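PDB 4IIY: MccF from Escherichia coli, which probably acts as a carboxypeptidase of the peptidase S66 family, giving the producing cell self-immunity to the antibiotic microcin C7. Local coordinates for residues V237-N247 against E260-D271. The protein carries 1 engineered substitution. Numbering follows the deposited sequence.
Sequences VEGRVIGGNLN and EIRNGDILFIED. With 1EI (5'-O-(L-alpha-glutamylsulfamoyl)inosine), chain K; EDO (1,2-ethanediol), chain M; EDO (1,2-ethanediol), chain L.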
ATOM      1  N   VAL B 237      20.079  20.685  -9.969  1.00 11.17           N
ATOM      2  CA  VAL B 237      19.673  19.446 -10.620  1.00 11.32           C
ATOM      3  C   VAL B 237      18.458  19.709 -11.489  1.00  9.93           C
ATOM      4  O   VAL B 237      17.463  20.254 -11.016  1.00 11.32           O
ATOM      5  CB  VAL B 237      19.312  18.352  -9.594  1.00 12.10           C
ATOM      6  CG1 VAL B 237      18.789  17.107 -10.307  1.00 13.25           C
ATOM      7  CG2 VAL B 237      20.518  18.015  -8.730  1.00 14.52           C
ATOM      8  N   GLU B 238      18.531  19.311 -12.753  1.00 10.46           N
ATOM      9  CA  GLU B 238      17.421  19.475 -13.681  1.00 11.09           C
ATOM     10  C   GLU B 238      17.042  18.127 -14.275  1.00 10.98           C
ATOM     11  O   GLU B 238      17.902  17.393 -14.769  1.00 11.47           O
ATOM     12  CB  GLU B 238      17.772  20.449 -14.809  1.00 12.33           C
ATOM     13  CG  GLU B 238      16.638  20.678 -15.792  1.00 14.63           C
ATOM     14  CD  GLU B 238      16.941  21.793 -16.773  1.00 23.44           C
ATOM     15  OE1 GLU B 238      18.073  22.324 -16.736  1.00 28.96           O
ATOM     16  OE2 GLU B 238      16.050  22.144 -17.575  1.00 19.77           O
ATOM     17  N   GLY B 239      15.756  17.791 -14.230  1.00  9.55           N
ATOM     18  CA  GLY B 239      15.292  16.518 -14.755  1.00  9.46           C
ATOM     19  C   GLY B 239      13.780  16.446 -14.773  1.00  9.65           C
ATOM     20  O   GLY B 239      13.099  17.252 -14.131  1.00  9.88           O
ATOM     21  N   ARG B 240      13.250  15.485 -15.521  1.00  9.87           N
ATOM     22  CA  ARG B 240      11.811  15.261 -15.596  1.00  8.09           C
ATOM     23  C   ARG B 240      11.259  14.855 -14.237  1.00  8.58           C
ATOM     24  O   ARG B 240      11.767  13.931 -13.616  1.00  9.15           O
ATOM     25  CB  ARG B 240      11.523  14.139 -16.591  1.00  8.96           C
ATOM     26  CG  ARG B 240      10.048  13.809 -16.718  1.00  9.86           C
ATOM     27  CD  ARG B 240       9.792  12.614 -17.626  1.00 10.92           C
ATOM     28  NE  ARG B 240      10.317  11.377 -17.056  1.00 11.78           N
ATOM     29  CZ  ARG B 240       9.821  10.167 -17.296  1.00 11.46           C
ATOM     30  NH1 ARG B 240       8.765  10.016 -18.090  1.00 12.64           N
ATOM     31  NH2 ARG B 240      10.379   9.107 -16.726  1.00 11.44           N
ATOM     32  N   VAL B 241      10.206  15.531 -13.786  1.00  8.63           N
ATOM     33  CA  VAL B 241       9.587  15.161 -12.519  1.00  8.99           C
ATOM     34  C   VAL B 241       8.515  14.084 -12.710  1.00  8.54           C
ATOM     35  O   VAL B 241       7.706  14.149 -13.644  1.00  9.30           O
ATOM     36  CB  VAL B 241       9.016  16.388 -11.776  1.00  9.07           C
ATOM     37  CG1 VAL B 241       7.861  17.025 -12.531  1.00 11.16           C
ATOM     38  CG2 VAL B 241       8.581  16.004 -10.363  1.00 10.76           C
ATOM     39  N   ILE B 242       8.533  13.087 -11.832  1.00  8.34           N
ATOM     40  CA  ILE B 242       7.587  11.976 -11.896  1.00  9.90           C
ATOM     41  C   ILE B 242       7.181  11.621 -10.475  1.00  7.37           C
ATOM     42  O   ILE B 242       8.010  11.656  -9.562  1.00  8.72           O
ATOM     43  CB  ILE B 242       8.222  10.724 -12.558  1.00 10.69           C
ATOM     44  CG1 ILE B 242       8.537  10.975 -14.025  1.00 16.83           C
ATOM     45  CG2 ILE B 242       7.293   9.513 -12.457  1.00 13.50           C
ATOM     46  CD1 ILE B 242       7.311  10.992 -14.905  1.00 18.46           C
ATOM     47  N   GLY B 243       5.911  11.263 -10.284  1.00  8.48           N
ATOM     48  CA  GLY B 243       5.470  10.735  -9.001  1.00  8.68           C
ATOM     49  C   GLY B 243       4.085  11.184  -8.590  1.00  7.49           C
ATOM     50  O   GLY B 243       3.159  11.177  -9.399  1.00  9.90           O
ATOM     51  N   GLY B 244       3.941  11.566  -7.325  1.00  7.14           N
ATOM     52  CA  GLY B 244       2.658  11.943  -6.751  1.00  7.74           C
ATOM     53  C   GLY B 244       2.536  11.403  -5.344  1.00  6.41           C
ATOM     54  O   GLY B 244       3.523  11.340  -4.595  1.00  7.09           O
ATOM     55  N   ASN B 245       1.321  11.008  -4.979  1.00  6.37           N
ATOM     56  CA  ASN B 245       1.101  10.426  -3.661  1.00  6.81           C
ATOM     57  C   ASN B 245       1.683   9.021  -3.630  1.00  5.74           C
ATOM     58  O   ASN B 245       1.253   8.142  -4.377  1.00  6.80           O
ATOM     59  CB  ASN B 245      -0.392  10.412  -3.335  1.00  6.72           C
ATOM     60  CG  ASN B 245      -0.684   9.890  -1.939  1.00  6.22           C
ATOM     61  OD1 ASN B 245      -0.942   8.692  -1.745  1.00  7.95           O
ATOM     62  ND2 ASN B 245      -0.670  10.784  -0.956  1.00  7.70           N
ATOM     63  N   LEU B 246       2.658   8.802  -2.759  1.00  7.24           N
ATOM     64  CA  LEU B 246       3.430   7.566  -2.793  1.00  7.12           C
ATOM     65  C   LEU B 246       2.598   6.347  -2.405  1.00  6.74           C
ATOM     66  O   LEU B 246       2.641   5.321  -3.080  1.00  6.84           O
ATOM     67  CB  LEU B 246       4.685   7.698  -1.931  1.00  7.43           C
ATOM     68  CG  LEU B 246       5.577   6.467  -1.823  1.00  7.77           C
ATOM     69  CD1 LEU B 246       5.987   5.940  -3.195  1.00  8.45           C
ATOM     70  CD2 LEU B 246       6.802   6.803  -0.962  1.00  9.01           C
ATOM     71  N   ASN B 247       1.817   6.448  -1.333  1.00  6.33           N
ATOM     72  CA  ASN B 247       0.966   5.327  -0.987  1.00  5.86           C
ATOM     73  C   ASN B 247       0.035   4.956  -2.150  1.00  6.82           C
ATOM     74  O   ASN B 247      -0.193   3.776  -2.433  1.00  7.37           O
ATOM     75  CB  ASN B 247       0.165   5.637   0.273  1.00  7.96           C
ATOM     76  CG  ASN B 247      -0.470   4.403   0.868  1.00  9.61           C
ATOM     77  OD1 ASN B 247       0.218   3.452   1.223  1.00 12.41           O
ATOM     78  ND2 ASN B 247      -1.791   4.408   0.972  1.00 11.97           N
ATOM     79  N   GLU B 260       7.264   4.626 -16.284  1.00  9.04           N
ATOM     80  CA  GLU B 260       8.624   4.164 -16.037  1.00  9.74           C
ATOM     81  C   GLU B 260       9.463   5.320 -15.498  1.00 10.45           C
ATOM     82  O   GLU B 260       9.483   6.400 -16.090  1.00 11.47           O
ATOM     83  CB  GLU B 260       9.269   3.628 -17.320  1.00 13.07           C
ATOM     84  CG  GLU B 260      10.693   3.117 -17.107  1.00 15.51           C
ATOM     85  CD  GLU B 260      11.442   2.844 -18.400  1.00 25.98           C
ATOM     86  OE1 GLU B 260      11.125   3.479 -19.426  1.00 31.27           O
ATOM     87  OE2 GLU B 260      12.359   1.996 -18.382  1.00 33.09           O
ATOM     88  N   ILE B 261      10.147   5.078 -14.387  1.00  9.55           N
ATOM     89  CA  ILE B 261      11.108   6.028 -13.839  1.00 10.37           C
ATOM     90  C   ILE B 261      12.456   5.782 -14.494  1.00 11.61           C
ATOM     91  O   ILE B 261      12.887   4.636 -14.633  1.00 11.95           O
ATOM     92  CB  ILE B 261      11.207   5.894 -12.315  1.00 11.03           C
ATOM     93  CG1 ILE B 261       9.871   6.303 -11.691  1.00 12.32           C
ATOM     94  CG2 ILE B 261      12.350   6.749 -11.765  1.00 12.23           C
ATOM     95  CD1 ILE B 261       9.752   6.031 -10.198  1.00 14.48           C
ATOM     96  N   ARG B 262      13.104   6.860 -14.918  1.00 11.47           N
ATOM     97  CA  ARG B 262      14.319   6.739 -15.710  1.00 12.87           C
ATOM     98  C   ARG B 262      15.485   7.472 -15.088  1.00 11.52           C
ATOM     99  O   ARG B 262      15.304   8.377 -14.275  1.00 10.82           O
ATOM    100  CB  ARG B 262      14.076   7.263 -17.125  1.00 17.40           C
ATOM    101  CG  ARG B 262      13.020   6.460 -17.881  1.00 21.69           C
ATOM    102  CD  ARG B 262      13.077   6.703 -19.380  1.00 34.21           C
ATOM    103  NE  ARG B 262      12.360   7.911 -19.775  1.00 43.68           N
ATOM    104  CZ  ARG B 262      11.097   7.928 -20.187  1.00 47.86           C
ATOM    105  NH1 ARG B 262      10.405   6.799 -20.260  1.00 46.95           N
ATOM    106  NH2 ARG B 262      10.526   9.075 -20.530  1.00 49.78           N
ATOM    107  N   ASN B 263      16.690   7.059 -15.468  1.00 11.60           N
ATOM    108  CA  ASN B 263      17.896   7.746 -15.030  1.00 11.55           C
ATOM    109  C   ASN B 263      17.762   9.250 -15.213  1.00 11.43           C
ATOM    110  O   ASN B 263      17.387   9.720 -16.282  1.00 11.56           O
ATOM    111  CB  ASN B 263      19.112   7.255 -15.820  1.00 14.21           C
ATOM    112  CG  ASN B 263      19.533   5.854 -15.432  1.00 17.92           C
ATOM    113  OD1 ASN B 263      19.392   5.441 -14.282  1.00 18.88           O
ATOM    114  ND2 ASN B 263      20.076   5.116 -16.396  1.00 22.21           N
ATOM    115  N   GLY B 264      18.084   9.995 -14.164  1.00 10.31           N
ATOM    116  CA  GLY B 264      18.043  11.440 -14.246  1.00 10.26           C
ATOM    117  C   GLY B 264      16.727  12.091 -13.859  1.00 10.44           C
ATOM    118  O   GLY B 264      16.681  13.303 -13.718  1.00 10.83           O
ATOM    119  N   ASP B 265      15.661  11.311 -13.692  1.00  9.63           N
ATOM    120  CA  ASP B 265      14.386  11.874 -13.248  1.00  8.70           C
ATOM    121  C   ASP B 265      14.513  12.503 -11.865  1.00  7.91           C
ATOM    122  O   ASP B 265      15.378  12.132 -11.065  1.00  9.30           O
ATOM    123  CB  ASP B 265      13.301  10.793 -13.162  1.00 10.00           C
ATOM    124  CG  ASP B 265      12.727  10.395 -14.511  1.00 11.43           C
ATOM    125  OD1 ASP B 265      12.950  11.078 -15.542  1.00 11.55           O
ATOM    126  OD2 ASP B 265      12.005   9.371 -14.520  1.00 12.38           O
ATOM    127  N   ILE B 266      13.625  13.447 -11.583  1.00  7.45           N
ATOM    128  CA  ILE B 266      13.421  13.945 -10.226  1.00  8.07           C
ATOM    129  C   ILE B 266      12.174  13.269  -9.659  1.00  8.00           C
ATOM    130  O   ILE B 266      11.102  13.367 -10.243  1.00  9.15           O
ATOM    131  CB  ILE B 266      13.259  15.482 -10.205  1.00  8.33           C
ATOM    132  CG1 ILE B 266      14.565  16.153 -10.633  1.00 10.44           C
ATOM    133  CG2 ILE B 266      12.822  15.968  -8.824  1.00  9.40           C
ATOM    134  CD1 ILE B 266      14.474  17.663 -10.773  1.00 11.65           C
ATOM    135  N   LEU B 267      12.316  12.573  -8.539  1.00  8.25           N
ATOM    136  CA  LEU B 267      11.173  11.902  -7.932  1.00  7.61           C
ATOM    137  C   LEU B 267      10.428  12.870  -7.040  1.00  7.43           C
ATOM    138  O   LEU B 267      11.028  13.451  -6.141  1.00  8.91           O
ATOM    139  CB  LEU B 267      11.634  10.715  -7.086  1.00  8.63           C
ATOM    140  CG  LEU B 267      10.512   9.953  -6.373  1.00  8.28           C
ATOM    141  CD1 LEU B 267       9.685   9.184  -7.380  1.00 10.93           C
ATOM    142  CD2 LEU B 267      11.094   9.022  -5.325  1.00 11.78           C
ATOM    143  N   PHE B 268       9.126  13.033  -7.273  1.00  7.29           N
ATOM    144  CA  PHE B 268       8.260  13.819  -6.398  1.00  7.07           C
ATOM    145  C   PHE B 268       7.328  12.856  -5.665  1.00  6.73           C
ATOM    146  O   PHE B 268       6.585  12.098  -6.303  1.00  7.19           O
ATOM    147  CB  PHE B 268       7.445  14.825  -7.221  1.00  8.14           C
ATOM    148  CG  PHE B 268       6.264  15.388  -6.482  1.00  6.49           C
ATOM    149  CD1 PHE B 268       6.448  16.203  -5.379  1.00  7.64           C
ATOM    150  CD2 PHE B 268       4.972  15.090  -6.881  1.00  8.98           C
ATOM    151  CE1 PHE B 268       5.348  16.711  -4.678  1.00  7.96           C
ATOM    152  CE2 PHE B 268       3.873  15.598  -6.190  1.00 10.24           C
ATOM    153  CZ  PHE B 268       4.066  16.408  -5.090  1.00  9.07           C
ATOM    154  N   ILE B 269       7.378  12.888  -4.336  1.00  6.79           N
ATOM    155  CA  ILE B 269       6.525  12.029  -3.520  1.00  7.40           C
ATOM    156  C   ILE B 269       5.997  12.790  -2.308  1.00  7.14           C
ATOM    157  O   ILE B 269       6.705  13.610  -1.694  1.00  7.63           O
ATOM    158  CB  ILE B 269       7.246  10.746  -3.050  1.00  6.92           C
ATOM    159  CG1 ILE B 269       8.652  11.087  -2.561  1.00  8.58           C
ATOM    160  CG2 ILE B 269       7.287   9.720  -4.173  1.00  8.85           C
ATOM    161  CD1 ILE B 269       9.352   9.935  -1.846  1.00  9.65           C
ATOM    162  N   GLU B 270       4.734  12.545  -1.978  1.00  7.02           N
ATOM    163  CA  GLU B 270       4.155  13.075  -0.749  1.00  7.44           C
ATOM    164  C   GLU B 270       3.210  12.040  -0.173  1.00  6.61           C
ATOM    165  O   GLU B 270       2.649  11.217  -0.906  1.00  7.04           O
ATOM    166  CB  GLU B 270       3.441  14.412  -0.994  1.00  7.75           C
ATOM    167  CG  GLU B 270       2.201  14.349  -1.888  1.00  8.09           C
ATOM    168  CD  GLU B 270       0.890  14.131  -1.126  1.00  6.78           C
ATOM    169  OE1 GLU B 270       0.795  14.494   0.075  1.00  8.67           O
ATOM    170  OE2 GLU B 270      -0.071  13.594  -1.740  1.00  8.46           O
ATOM    171  N   ASP B 271       3.044  12.068   1.143  1.00  6.92           N
ATOM    172  CA  ASP B 271       2.054  11.227   1.808  1.00  6.45           C
ATOM    173  C   ASP B 271       1.339  12.033   2.891  1.00  6.58           C
ATOM    174  O   ASP B 271       1.766  13.128   3.243  1.00  7.42           O
ATOM    175  CB  ASP B 271       2.672   9.944   2.396  1.00  7.81           C
ATOM    176  CG  ASP B 271       2.891   8.854   1.355  1.00  8.24           C
ATOM    177  OD1 ASP B 271       1.888   8.427   0.747  1.00  8.52           O
ATOM    178  OD2 ASP B 271       4.049   8.416   1.161  1.00 10.00           O
TER
HETATM  179  O6  1EI K 401     -13.435  14.899   8.189  0.61 21.67           O
HETATM  180  C6  1EI K 401     -12.379  15.479   7.854  0.97 14.41           C
HETATM  181  N1  1EI K 401     -11.782  16.375   8.665  0.80 17.38           N
HETATM  182  C2  1EI K 401     -10.649  17.009   8.317  0.82 16.17           C
HETATM  183  N3  1EI K 401     -10.025  16.808   7.144  0.86 14.71           N
HETATM  184  C5  1EI K 401     -11.754  15.201   6.548  1.00 15.41           C
HETATM  185  C4  1EI K 401     -10.528  15.934   6.246  1.00 14.27           C
HETATM  186  N7  1EI K 401     -12.013  14.421   5.479  0.90 16.92           N
HETATM  187  C8  1EI K 401     -11.032  14.632   4.569  0.88 17.65           C
HETATM  188  N9  1EI K 401     -10.153  15.532   5.037  0.81 13.46           N
HETATM  189  C1' 1EI K 401      -8.946  16.015   4.346  0.93 12.67           C
HETATM  190  O4' 1EI K 401      -9.111  16.029   2.936  0.83 13.49           O
HETATM  191  C2' 1EI K 401      -7.817  15.045   4.621  0.95 19.21           C
HETATM  192  O2' 1EI K 401      -7.096  15.451   5.785  0.83 20.59           O
HETATM  193  C3' 1EI K 401      -6.971  15.135   3.370  0.73 19.72           C
HETATM  194  O3' 1EI K 401      -5.828  15.946   3.626  0.59 15.04           O
HETATM  195  C4' 1EI K 401      -7.833  15.836   2.335  0.94 17.18           C
HETATM  196  C5' 1EI K 401      -7.951  15.026   1.051  0.93 14.79           C
HETATM  197  O5' 1EI K 401      -8.595  13.772   1.296  0.89 12.04           O
HETATM  198  SBF 1EI K 401      -8.472  12.668   0.238  0.79 10.74           S
HETATM  199  OAE 1EI K 401      -9.671  11.860   0.273  0.69 11.88           O
HETATM  200  OAF 1EI K 401      -8.303  13.337  -1.025  0.98 11.32           O
HETATM  201  NAQ 1EI K 401      -7.201  11.861   0.599  0.98 13.46           N
HETATM  202  C   1EI K 401      -6.632  10.880  -0.133  0.69 10.93           C
HETATM  203  O   1EI K 401      -6.997  10.454  -1.223  0.98 10.43           O
HETATM  204  CA  1EI K 401      -5.384  10.273   0.442  0.70 14.51           C
HETATM  205  N   1EI K 401      -5.116  10.802   1.768  0.72 18.14           N
HETATM  206  CB  1EI K 401      -5.510   8.754   0.461  0.78 20.14           C
HETATM  207  CG  1EI K 401      -4.177   8.086   0.140  0.82 22.64           C
HETATM  208  CD  1EI K 401      -3.290   8.054   1.364  1.00 18.99           C
HETATM  209  OE1 1EI K 401      -3.539   8.828   2.312  0.48 23.66           O
HETATM  210  OE2 1EI K 401      -2.341   7.251   1.377  0.75 20.05           O
HETATM  211  C1  EDO M 403       8.927   2.211 -11.203  1.00 17.33           C
HETATM  212  O1  EDO M 403       9.968   1.339 -10.734  1.00 18.55           O
HETATM  213  C2  EDO M 403       8.812   2.096 -12.714  1.00 17.70           C
HETATM  214  O2  EDO M 403      10.070   2.476 -13.281  1.00 15.80           O
HETATM  215  C1  EDO L 402       6.518  12.849   2.054  1.00 10.07           C
HETATM  216  O1  EDO L 402       5.316  13.536   2.446  1.00  7.65           O
HETATM  217  C2  EDO L 402       7.290  12.328   3.257  1.00 13.35           C
HETATM  218  O2  EDO L 402       6.549  11.272   3.887  1.00 11.76           O
HETATM  219  O   HOH W   1      18.614  14.823 -14.774  1.00 17.15           O
HETATM  220  O   HOH W   2       7.832   7.280 -18.215  1.00 14.61           O
HETATM  221  O   HOH W   3      -0.485   9.325   1.607  1.00  8.85           O
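Asp265 OD2 is gripped twice: by Arg240 NH2 at 2.8 Å, on its syn side, and by the backbone N of Arg262, from above the carboxylate plane. Arg240 NE reaches OD1 of the same carboxylate at 3.1 Å, making a side-on salt bridge. A bend at chi3 (67°) sets the guanidinium beside Asp265, and Arg240 NH2 also donates to Glu260 O at 2.9 Å. One face of this group carries Ile242 CD1; on the opposite face the Arg262 guanidinium stacks, planes 20° apart. With an alanine here instead of Arg240, the Asp265 carboxylate is likely to lose its charge partner and Glu260 O this donor.

Strands 237-245 and 266-270 run parallel, neighbours in the C-terminal domain sheet and joined as a beta-alpha-beta unit through helix 246-249. Their backbone bonds run up to Leu246 N and Glu270 O. Val241 CG2 packs on Phe268 CB at 3.5 Å. Asn245 ND2 donates almost straight to Glu270 OE2 (3.0 Å), which Tyr164 also holds. Asn245 is the helix N-cap, its OD1 hydrogen-bonded to Thr248 OG1. Glu270 OE1 meets His338, its predicted charge-relay partner. Asp271 OD1 accepts from Asn247 N at 2.9 Å, while Asn247 ND2 binds the ligand's glutamyl carboxylate at OE2.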